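Local coordinates for protein syndapin (Drosophila melanogaster, PDB 3I2W) that probably takes part in endocytosis and in the internalisation of plasma membrane proteins, binding phospholipids as a homodimer whose curved F-BAR domain is the part described here, at residues Lys128-Ala131 with Lys132-Lys136; Val179-Thr182 with Lys183-Gln187; Thr220-Lys223 with Thr224-Phe228; Asp263-Lys266 with Asp267-Trp271. All coordinates share one frame; numbering follows the deposited sequence.

Contact 1. Residues Lys128-Ala131 with Lys132-Lys136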
loop_
_atom_site.group_PDB
_atom_site.type_symbol
_atom_site.label_atom_id
_atom_site.label_comp_id
_atom_site.label_asym_id
_atom_site.label_seq_id
_atom_site.Cartn_x
_atom_site.Cartn_y
_atom_site.Cartn_z
ATOM N N LYS B 128 -4.301 26.679 45.642
ATOM C CA LYS B 128 -3.676 27.807 46.305
ATOM C C LYS B 128 -3.789 27.796 47.859
ATOM O O LYS B 128 -2.764 27.689 48.526
ATOM C CB LYS B 128 -4.148 29.104 45.700
ATOM C CG LYS B 128 -3.424 30.276 46.224
ATOM C CD LYS B 128 -4.002 31.548 45.684
ATOM C CE LYS B 128 -2.841 32.433 45.236
ATOM N NZ LYS B 128 -3.214 33.893 45.098
ATOM N N PRO B 129 -5.022 27.844 48.433
ATOM C CA PRO B 129 -5.177 27.710 49.893
ATOM C C PRO B 129 -4.259 26.701 50.558
ATOM O O PRO B 129 -3.536 27.028 51.507
ATOM C CB PRO B 129 -6.615 27.227 50.030
ATOM C CG PRO B 129 -7.292 27.958 49.010
ATOM C CD PRO B 129 -6.348 27.981 47.805
ATOM N N TRP B 130 -4.296 25.481 50.071
ATOM C CA TRP B 130 -3.561 24.404 50.683
ATOM C C TRP B 130 -2.056 24.584 50.402
ATOM O O TRP B 130 -1.197 24.147 51.154
ATOM C CB TRP B 130 -4.098 23.133 50.077
ATOM C CG TRP B 130 -3.578 21.925 50.604
ATOM C CD1 TRP B 130 -4.097 21.201 51.636
ATOM C CD2 TRP B 130 -2.482 21.186 50.107
ATOM N NE1 TRP B 130 -3.342 20.058 51.844
ATOM C CE2 TRP B 130 -2.354 20.029 50.900
ATOM C CE3 TRP B 130 -1.588 21.386 49.076
ATOM C CZ2 TRP B 130 -1.374 19.075 50.683
ATOM C CZ3 TRP B 130 -0.565 20.420 48.869
ATOM C CH2 TRP B 130 -0.483 19.292 49.662
ATOM N N ALA B 131 -1.724 25.264 49.323
ATOM C CA ALA B 131 -0.336 25.527 49.080
ATOM C C ALA B 131 0.197 26.407 50.199
ATOM O O ALA B 131 1.221 26.098 50.753
ATOM C CB ALA B 131 -0.163 26.185 47.732
ATOM N N LYS B 132 -0.487 27.510 50.509
ATOM C CA LYS B 132 -0.223 28.291 51.710
ATOM C C LYS B 132 -0.024 27.394 52.937
ATOM O O LYS B 132 1.095 27.257 53.447
ATOM C CB LYS B 132 -1.378 29.232 52.012
ATOM C CG LYS B 132 -1.681 30.302 50.958
ATOM C CD LYS B 132 -0.406 30.908 50.338
ATOM C CE LYS B 132 -0.764 32.002 49.305
ATOM N NZ LYS B 132 -1.930 32.797 49.848
ATOM N N LEU B 133 -1.086 26.747 53.403
ATOM C CA LEU B 133 -0.897 25.906 54.577
ATOM C C LEU B 133 0.342 24.994 54.434
ATOM O O LEU B 133 1.071 24.767 55.380
ATOM C CB LEU B 133 -2.195 25.200 55.018
ATOM C CG LEU B 133 -3.430 26.129 54.973
ATOM C CD1 LEU B 133 -4.678 25.461 55.381
ATOM C CD2 LEU B 133 -3.308 27.375 55.785
ATOM N N LEU B 134 0.622 24.488 53.253
ATOM C CA LEU B 134 1.839 23.692 53.102
ATOM C C LEU B 134 3.149 24.512 53.341
ATOM O O LEU B 134 4.099 24.011 53.933
ATOM C CB LEU B 134 1.857 23.003 51.736
ATOM C CG LEU B 134 2.942 21.960 51.558
ATOM C CD1 LEU B 134 2.630 20.635 52.283
ATOM C CD2 LEU B 134 3.141 21.739 50.116
ATOM N N ALA B 135 3.152 25.758 52.860
ATOM C CA ALA B 135 4.257 26.681 52.989
ATOM C C ALA B 135 4.532 26.942 54.490
ATOM O O ALA B 135 5.629 26.692 54.993
ATOM C CB ALA B 135 3.951 27.989 52.229
ATOM N N LYS B 136 3.521 27.435 55.187
ATOM C CA LYS B 136 3.514 27.449 56.616
ATOM C C LYS B 136 4.073 26.164 57.195
ATOM O O LYS B 136 5.074 26.205 57.892
ATOM C CB LYS B 136 2.121 27.726 57.117
ATOM C CG LYS B 136 1.663 29.144 56.801
ATOM C CD LYS B 136 0.372 29.431 57.569
ATOM C CE LYS B 136 -0.456 30.566 56.973
ATOM N NZ LYS B 136 0.321 31.831 57.009
#
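Apolar contact between Trp-130 and Leu-134, one helical turn apart, is the side-chain part of this surface patch. Atom CZ3 on the six-membered ring of Trp-130 comes within 4.1 Å of Leu-134 CD2, and the methyl approaches the indole at a slant. The i to i+4 spacing puts both residues on one flank of the helix, and both side chains leave it with CG anti to the backbone N (chi1 -176° in Trp-130, -170° in Leu-134). Beneath the pair, Leu-134 N donates to Trp-130 O at 2.8 Å; Lys-132 N to Lys-128 O and Leu-133 N to Pro-129 O are bonds of the same i to i+4 kind.

The segment belongs to helix 114-159, a long helix of the F-BAR domain, kinked where the N atoms of Pro-129, which has no N-H to give, and Trp-130 make no bond to the preceding turn. Helix 169-240 packs on this flank: Asn-204 OD1 accepts from Trp-130 NE1, and Tyr-207 stacks on the indole. From the second subunit, Trp-283 packs on Trp-130 and Pro-284 on Leu-134.

Charge gathers on the solvent side, where the like-charged Lys-128 NZ and Lys-132 NZ stand 5.0 Å apart. Bends at chi2 and chi4 shape the Lys-132 chain, whose CE lies 4.4 Å from Lys-128 CG.

Contact 2. Residues Val179-Thr182 with Lys183-Gln187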
loop_
_atom_site.group_PDB
_atom_site.type_symbol
_atom_site.label_atom_id
_atom_site.label_comp_id
_atom_site.label_asym_id
_atom_site.label_seq_id
_atom_site.Cartn_x
_atom_site.Cartn_y
_atom_site.Cartn_z
ATOM N N VAL B 179 20.976 30.358 76.392
ATOM C CA VAL B 179 20.411 29.011 76.571
ATOM C C VAL B 179 18.924 29.065 76.878
ATOM O O VAL B 179 18.127 28.489 76.188
ATOM C CB VAL B 179 21.144 28.215 77.689
ATOM C CG1 VAL B 179 20.359 26.992 78.101
ATOM C CG2 VAL B 179 22.545 27.825 77.234
ATOM N N GLN B 180 18.559 29.770 77.926
ATOM C CA GLN B 180 17.176 29.904 78.333
ATOM C C GLN B 180 16.276 30.534 77.231
ATOM O O GLN B 180 15.082 30.243 77.165
ATOM C CB GLN B 180 17.154 30.723 79.639
ATOM C CG GLN B 180 15.778 30.963 80.270
ATOM C CD GLN B 180 15.121 29.673 80.785
ATOM O OE1 GLN B 180 15.689 28.568 80.665
ATOM N NE2 GLN B 180 13.917 29.809 81.363
ATOM N N LYS B 181 16.860 31.392 76.387
ATOM C CA LYS B 181 16.148 32.145 75.351
ATOM C C LYS B 181 15.992 31.245 74.144
ATOM O O LYS B 181 15.062 31.385 73.356
ATOM C CB LYS B 181 16.954 33.385 74.911
ATOM C CG LYS B 181 16.161 34.724 74.641
ATOM C CD LYS B 181 14.801 34.618 73.835
ATOM C CE LYS B 181 14.965 34.551 72.286
ATOM N NZ LYS B 181 15.543 35.799 71.657
ATOM N N THR B 182 16.934 30.340 73.975
ATOM C CA THR B 182 16.866 29.476 72.852
ATOM C C THR B 182 16.000 28.291 73.201
ATOM O O THR B 182 15.506 27.626 72.309
ATOM C CB THR B 182 18.233 29.006 72.378
ATOM O OG1 THR B 182 18.878 28.303 73.436
ATOM C CG2 THR B 182 19.101 30.176 71.862
ATOM N N LYS B 183 15.791 27.991 74.471
ATOM C CA LYS B 183 14.832 26.946 74.736
ATOM C C LYS B 183 13.407 27.459 74.876
ATOM O O LYS B 183 12.470 26.683 74.830
ATOM C CB LYS B 183 15.259 26.027 75.857
ATOM C CG LYS B 183 15.616 26.679 77.148
ATOM C CD LYS B 183 16.352 25.669 78.057
ATOM C CE LYS B 183 17.434 24.913 77.295
ATOM N NZ LYS B 183 18.304 24.122 78.206
ATOM N N ASP B 184 13.247 28.770 75.024
ATOM C CA ASP B 184 11.975 29.407 74.703
ATOM C C ASP B 184 11.692 29.151 73.236
ATOM O O ASP B 184 10.550 28.904 72.877
ATOM C CB ASP B 184 12.029 30.922 74.854
ATOM C CG ASP B 184 12.263 31.367 76.267
ATOM O OD1 ASP B 184 11.851 30.641 77.207
ATOM O OD2 ASP B 184 12.845 32.474 76.441
ATOM N N GLN B 185 12.736 29.255 72.402
ATOM C CA GLN B 185 12.634 29.084 70.960
ATOM C C GLN B 185 12.191 27.672 70.563
ATOM O O GLN B 185 11.204 27.527 69.877
ATOM C CB GLN B 185 13.939 29.492 70.255
ATOM C CG GLN B 185 14.064 30.965 69.982
ATOM C CD GLN B 185 12.741 31.568 69.576
ATOM O OE1 GLN B 185 11.878 31.823 70.421
ATOM N NE2 GLN B 185 12.560 31.789 68.272
ATOM N N VAL B 186 12.898 26.640 71.017
ATOM C CA VAL B 186 12.436 25.268 70.855
ATOM C C VAL B 186 10.941 25.058 71.166
ATOM O O VAL B 186 10.262 24.250 70.509
ATOM C CB VAL B 186 13.274 24.306 71.682
ATOM C CG1 VAL B 186 12.588 22.919 71.810
ATOM C CG2 VAL B 186 14.624 24.172 71.044
ATOM N N GLN B 187 10.436 25.785 72.153
ATOM C CA GLN B 187 9.074 25.610 72.547
ATOM C C GLN B 187 8.211 26.406 71.620
ATOM O O GLN B 187 7.498 25.835 70.857
ATOM C CB GLN B 187 8.822 25.953 74.031
ATOM C CG GLN B 187 7.534 25.313 74.562
ATOM C CD GLN B 187 7.256 23.963 73.863
ATOM O OE1 GLN B 187 6.292 23.822 73.083
ATOM N NE2 GLN B 187 8.145 22.980 74.098
#
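Lys-183 lies alongside Val-179, the two side chains pointing the same way, so that the aliphatic part of the lysine runs back along the helix. Its CE is 3.7 Å from Val-179 CG1, and its CG passes 3.2 Å from Val-179 O. The torsion accounts for this path: CG sits between the backbone N and the carbonyl carbon (chi1 54°), and a further bend at chi3 brings the end of the chain against the valine methyl. Gln-180 meets the same lysine at about a right angle, OE1 standing 4.0 Å from CD of Lys-183.

On another flank, Lys-181 crosses Asp-184 nearly perpendicularly. The Lys-181 CD atom is 3.9 Å from Asp-184 OD2, but NZ stays 6.4 Å from that oxygen, so the opposite charges are near without pairing.

Backbone bonds position these groups. Lys-183 N donates to Val-179 O at 2.9 Å, whereas the bond from Asp-184 N to Gln-180 O is longer, at 3.2 Å. Thr-182 OG1 turns back to the preceding turn, where both Arg-178 O and Val-179 O lie within reach of its one proton.

Helix 169-240 here lies against helix 114-159 of the same F-BAR domain: Val-179 touches Thr-155, Thr-182 touches Glu-151, and Lys-183 touches both.

Contact 3. Residues Thr220-Lys223 with Thr224-Phe228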
loop_
_atom_site.group_PDB
_atom_site.type_symbol
_atom_site.label_atom_id
_atom_site.label_comp_id
_atom_site.label_asym_id
_atom_site.label_seq_id
_atom_site.Cartn_x
_atom_site.Cartn_y
_atom_site.Cartn_z
ATOM N N THR B 220 -13.733 14.043 32.096
ATOM C CA THR B 220 -14.877 14.059 31.194
ATOM C C THR B 220 -14.492 14.450 29.776
ATOM O O THR B 220 -14.925 13.845 28.836
ATOM C CB THR B 220 -15.981 14.951 31.761
ATOM O OG1 THR B 220 -16.406 14.361 32.968
ATOM C CG2 THR B 220 -17.154 14.999 30.906
ATOM N N PHE B 221 -13.673 15.462 29.622
ATOM C CA PHE B 221 -13.191 15.781 28.305
ATOM C C PHE B 221 -12.430 14.645 27.721
ATOM O O PHE B 221 -12.666 14.283 26.598
ATOM C CB PHE B 221 -12.283 16.950 28.320
ATOM C CG PHE B 221 -11.902 17.388 26.968
ATOM C CD1 PHE B 221 -12.875 17.807 26.082
ATOM C CD2 PHE B 221 -10.589 17.395 26.572
ATOM C CE1 PHE B 221 -12.538 18.225 24.815
ATOM C CE2 PHE B 221 -10.240 17.806 25.340
ATOM C CZ PHE B 221 -11.209 18.218 24.446
ATOM N N GLU B 222 -11.528 14.055 28.478
ATOM C CA GLU B 222 -10.805 12.965 27.964
ATOM C C GLU B 222 -11.768 11.875 27.549
ATOM O O GLU B 222 -11.589 11.342 26.493
ATOM C CB GLU B 222 -9.785 12.478 28.965
ATOM C CG GLU B 222 -8.802 11.476 28.430
ATOM C CD GLU B 222 -7.935 12.026 27.332
ATOM O OE1 GLU B 222 -7.138 11.254 26.781
ATOM O OE2 GLU B 222 -8.037 13.223 26.961
ATOM N N LYS B 223 -12.787 11.540 28.333
ATOM C CA LYS B 223 -13.678 10.396 28.020
ATOM C C LYS B 223 -14.168 10.537 26.599
ATOM O O LYS B 223 -14.084 9.639 25.806
ATOM C CB LYS B 223 -14.891 10.382 28.958
ATOM C CG LYS B 223 -15.799 9.166 28.843
ATOM C CD LYS B 223 -17.175 9.461 29.433
ATOM C CE LYS B 223 -17.855 8.199 30.053
ATOM N NZ LYS B 223 -19.376 8.431 30.164
ATOM N N THR B 224 -14.646 11.726 26.308
ATOM C CA THR B 224 -15.088 12.135 25.053
ATOM C C THR B 224 -14.092 11.947 23.915
ATOM O O THR B 224 -14.459 11.514 22.821
ATOM C CB THR B 224 -15.408 13.578 25.240
ATOM O OG1 THR B 224 -16.792 13.667 25.532
ATOM C CG2 THR B 224 -15.115 14.464 24.002
ATOM N N ARG B 225 -12.837 12.323 24.135
ATOM C CA ARG B 225 -11.839 12.162 23.095
ATOM C C ARG B 225 -11.699 10.690 22.840
ATOM O O ARG B 225 -11.670 10.253 21.686
ATOM C CB ARG B 225 -10.479 12.752 23.482
ATOM C CG ARG B 225 -9.496 12.726 22.271
ATOM C CD ARG B 225 -8.098 13.025 22.623
ATOM N NE ARG B 225 -7.549 12.043 23.567
ATOM C CZ ARG B 225 -7.044 10.850 23.234
ATOM N NH1 ARG B 225 -7.043 10.453 21.975
ATOM N NH2 ARG B 225 -6.565 10.035 24.166
ATOM N N LEU B 226 -11.617 9.914 23.910
ATOM C CA LEU B 226 -11.371 8.500 23.709
ATOM C C LEU B 226 -12.554 7.854 22.980
ATOM O O LEU B 226 -12.386 6.874 22.294
ATOM C CB LEU B 226 -11.084 7.769 25.005
ATOM C CG LEU B 226 -9.868 8.204 25.790
ATOM C CD1 LEU B 226 -9.948 7.460 27.040
ATOM C CD2 LEU B 226 -8.578 7.802 25.174
ATOM N N GLN B 227 -13.749 8.394 23.147
ATOM C CA GLN B 227 -14.880 7.799 22.525
ATOM C C GLN B 227 -14.797 8.131 21.039
ATOM O O GLN B 227 -14.860 7.257 20.172
ATOM C CB GLN B 227 -16.185 8.277 23.189
ATOM C CG GLN B 227 -16.316 7.770 24.612
ATOM C CD GLN B 227 -17.673 8.032 25.334
ATOM O OE1 GLN B 227 -18.109 7.162 26.101
ATOM N NE2 GLN B 227 -18.303 9.223 25.140
ATOM N N PHE B 228 -14.605 9.395 20.743
ATOM C CA PHE B 228 -14.427 9.838 19.399
ATOM C C PHE B 228 -13.372 9.009 18.690
ATOM O O PHE B 228 -13.645 8.478 17.621
ATOM C CB PHE B 228 -14.017 11.278 19.447
ATOM C CG PHE B 228 -13.797 11.872 18.133
ATOM C CD1 PHE B 228 -14.840 12.070 17.278
ATOM C CD2 PHE B 228 -12.537 12.251 17.740
ATOM C CE1 PHE B 228 -14.623 12.644 16.043
ATOM C CE2 PHE B 228 -12.315 12.822 16.531
ATOM C CZ PHE B 228 -13.355 13.012 15.677
#
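An i to i+3 salt bridge between Glu-222 and Arg-225 marks the stretch of helix 169-240 that faces the second subunit of the F-BAR dimer. The two side chains run side by side in the same direction, each with CG anti to the backbone N; a bend at chi2 in Glu-222 and one at chi3 in Arg-225 bring the charged ends together. Arg-225 NH2 donates to Glu-222 OE1 at 2.9 Å, and a weak second bond joins Arg-225 NE to the same OE1 at 3.3 Å. OE1 lies at the guanidinium edge, close to its plane, and is met by NH2 on its syn side but 34° out of the carboxylate plane; the carboxylate and guanidinium planes are turned 49° from each other.

Arg-225 NH2 also pairs with Glu-61 of the second subunit, and Phe-229 makes a cation-pi contact with the guanidinium. An alanine at Glu-222 would probably leave Arg-225 without its negative partner on the same helix and its guanidinium less firmly oriented.

Beside the bridge, Leu-226 CD2 lies 4.1 Å from Glu-222 OE1, and Leu-268 of the second subunit packs on Glu-222. This buried intrahelical ion pair, extended by a carboxylate of the partner chain, forms part of the antiparallel helical dimer characteristic of F-BAR domains.

Contact 4. Residues Asp263-Lys266 with Asp267-Trp271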
loop_
_atom_site.group_PDB
_atom_site.type_symbol
_atom_site.label_atom_id
_atom_site.label_comp_id
_atom_site.label_asym_id
_atom_site.label_seq_id
_atom_site.Cartn_x
_atom_site.Cartn_y
_atom_site.Cartn_z
ATOM N N ASP B 263 -11.283 -17.655 -27.948
ATOM C CA ASP B 263 -11.650 -18.755 -28.855
ATOM C C ASP B 263 -10.648 -19.011 -29.985
ATOM O O ASP B 263 -10.530 -18.254 -30.989
ATOM C CB ASP B 263 -12.999 -18.471 -29.457
ATOM C CG ASP B 263 -13.504 -19.596 -30.335
ATOM O OD1 ASP B 263 -12.950 -20.720 -30.338
ATOM O OD2 ASP B 263 -14.496 -19.345 -31.029
ATOM N N GLN B 264 -9.943 -20.115 -29.841
ATOM C CA GLN B 264 -8.909 -20.422 -30.797
ATOM C C GLN B 264 -9.458 -20.594 -32.242
ATOM O O GLN B 264 -8.867 -20.136 -33.208
ATOM C CB GLN B 264 -8.033 -21.577 -30.271
ATOM C CG GLN B 264 -8.769 -22.844 -29.973
ATOM C CD GLN B 264 -9.256 -23.519 -31.256
ATOM O OE1 GLN B 264 -8.724 -23.246 -32.338
ATOM N NE2 GLN B 264 -10.253 -24.391 -31.146
ATOM N N GLN B 265 -10.623 -21.187 -32.391
ATOM C CA GLN B 265 -11.151 -21.355 -33.704
ATOM C C GLN B 265 -11.531 -20.029 -34.331
ATOM O O GLN B 265 -11.077 -19.733 -35.425
ATOM C CB GLN B 265 -12.328 -22.252 -33.636
ATOM C CG GLN B 265 -12.992 -22.479 -34.943
ATOM C CD GLN B 265 -13.923 -23.654 -34.809
ATOM O OE1 GLN B 265 -13.537 -24.723 -34.261
ATOM N NE2 GLN B 265 -15.156 -23.476 -35.262
ATOM N N LYS B 266 -12.349 -19.223 -33.667
ATOM C CA LYS B 266 -12.540 -17.881 -34.152
ATOM C C LYS B 266 -11.170 -17.278 -34.535
ATOM O O LYS B 266 -10.979 -16.789 -35.623
ATOM C CB LYS B 266 -13.232 -16.998 -33.103
ATOM C CG LYS B 266 -14.611 -16.498 -33.453
ATOM C CD LYS B 266 -14.752 -14.971 -33.130
ATOM C CE LYS B 266 -16.233 -14.347 -33.218
ATOM N NZ LYS B 266 -17.115 -14.728 -34.418
ATOM N N ASP B 267 -10.196 -17.328 -33.648
ATOM C CA ASP B 267 -8.938 -16.664 -33.969
ATOM C C ASP B 267 -8.206 -17.245 -35.156
ATOM O O ASP B 267 -7.763 -16.496 -36.055
ATOM C CB ASP B 267 -8.025 -16.559 -32.750
ATOM C CG ASP B 267 -8.580 -15.611 -31.718
ATOM O OD1 ASP B 267 -9.583 -14.865 -32.025
ATOM O OD2 ASP B 267 -8.037 -15.643 -30.596
ATOM N N LEU B 268 -8.107 -18.564 -35.182
ATOM C CA LEU B 268 -7.452 -19.184 -36.288
ATOM C C LEU B 268 -8.168 -18.973 -37.594
ATOM O O LEU B 268 -7.510 -18.794 -38.607
ATOM C CB LEU B 268 -7.239 -20.673 -36.054
ATOM C CG LEU B 268 -6.191 -21.053 -35.026
ATOM C CD1 LEU B 268 -6.262 -22.497 -34.961
ATOM C CD2 LEU B 268 -4.822 -20.641 -35.470
ATOM N N LYS B 269 -9.492 -19.027 -37.604
ATOM C CA LYS B 269 -10.181 -18.928 -38.868
ATOM C C LYS B 269 -9.938 -17.567 -39.424
ATOM O O LYS B 269 -9.675 -17.411 -40.595
ATOM C CB LYS B 269 -11.647 -19.175 -38.694
ATOM C CG LYS B 269 -11.987 -20.689 -38.735
ATOM C CD LYS B 269 -13.432 -20.956 -38.430
ATOM C CE LYS B 269 -14.341 -20.667 -39.610
ATOM N NZ LYS B 269 -15.747 -21.220 -39.338
ATOM N N TRP B 270 -9.937 -16.576 -38.546
ATOM C CA TRP B 270 -9.733 -15.220 -38.930
ATOM C C TRP B 270 -8.372 -15.141 -39.559
ATOM O O TRP B 270 -8.136 -14.319 -40.432
ATOM C CB TRP B 270 -9.795 -14.295 -37.690
ATOM C CG TRP B 270 -9.527 -12.787 -38.047
ATOM C CD1 TRP B 270 -10.465 -11.830 -38.437
ATOM C CD2 TRP B 270 -8.259 -12.121 -38.103
ATOM N NE1 TRP B 270 -9.853 -10.621 -38.706
ATOM C CE2 TRP B 270 -8.506 -10.771 -38.494
ATOM C CE3 TRP B 270 -6.935 -12.529 -37.865
ATOM C CZ2 TRP B 270 -7.484 -9.858 -38.670
ATOM C CZ3 TRP B 270 -5.936 -11.603 -38.008
ATOM C CH2 TRP B 270 -6.223 -10.277 -38.413
ATOM N N TRP B 271 -7.443 -15.960 -39.085
ATOM C CA TRP B 271 -6.047 -15.788 -39.515
ATOM C C TRP B 271 -5.863 -16.241 -40.944
ATOM O O TRP B 271 -5.183 -15.585 -41.714
ATOM C CB TRP B 271 -5.069 -16.517 -38.617
ATOM C CG TRP B 271 -3.660 -16.428 -39.143
ATOM C CD1 TRP B 271 -3.055 -17.300 -39.970
ATOM C CD2 TRP B 271 -2.691 -15.408 -38.863
ATOM N NE1 TRP B 271 -1.788 -16.887 -40.240
ATOM C CE2 TRP B 271 -1.538 -15.736 -39.554
ATOM C CE3 TRP B 271 -2.687 -14.261 -38.064
ATOM C CZ2 TRP B 271 -0.394 -14.958 -39.488
ATOM C CZ3 TRP B 271 -1.548 -13.472 -38.008
ATOM C CH2 TRP B 271 -0.436 -13.810 -38.719
#
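Leu-268 N donates to Gln-264 O at 2.6 Å, the shortest hydrogen bond across this first turn of helix 264-275, with an N-H...O angle of 171°. Asp-263 is the N-cap of that helix, the short last one of the modelled chain. Its OD1 accepts from Gln-265 N at 3.1 Å and its OD2 from Lys-266 N at 3.4 Å; both bonds are weak, but together they occupy two amides of the first turn.

The backbone O of Asp-263 accepts from Asp-267 N at 2.8 Å. Asp-267 is buried, and its CG is anti to the carbonyl carbon (chi1 -68°), which directs the carboxylate back past that carbonyl; CG lies 3.4 Å from Asp-263 O. The carboxylate fastens the turn to the start of helix 63-105: OD1 accepts from Thr-64 N, and OD2 is hydrogen-bonded to Thr-65 OG1. An alanine in place of Asp-267 would probably leave Thr-64 N and Thr-65 OG1 without these acceptors, with the bond between Asp-263 N and Thr-64 OG1 still linking the helix start to Thr-64.

The second subunit contributes Leu-226, which packs on Asp-267, and Gln-219, which packs on Leu-268. On the exposed flank, Gln-265 and Lys-269 run side by side, with CG of Gln-265 3.8 Å from CD of Lys-269. Gln-264 crosses Leu-268 at a slant: its CG lies between the backbone N and the carbonyl carbon (chi1 58°), and a bend at chi2 brings OE1 to 3.7 Å from Leu-268 CD1.

Contacts 1 to 3 lie within single helices and contact 4 at the start of one, but their settings differ. Contacts 1 and 2 are surface patches about 27 Å apart between centres, where helices 114-159 and 169-240 run against each other; contacts 2 and 3 share helix 169-240, with centres about 59 Å apart. Contacts 3 and 4 are partly buried. Contacts 1, 3 and 4 touch the second subunit, whereas contact 2 does not. Their chemistry follows: aromatic and aliphatic packing in contact 1, lysine chain packing in contact 2, an ion pair in contact 3, and helix capping with carboxylate bonds in contact 4. Across the dimer, Lys-223 of contact 3 meets Gln-264 of contact 4 from the other subunit.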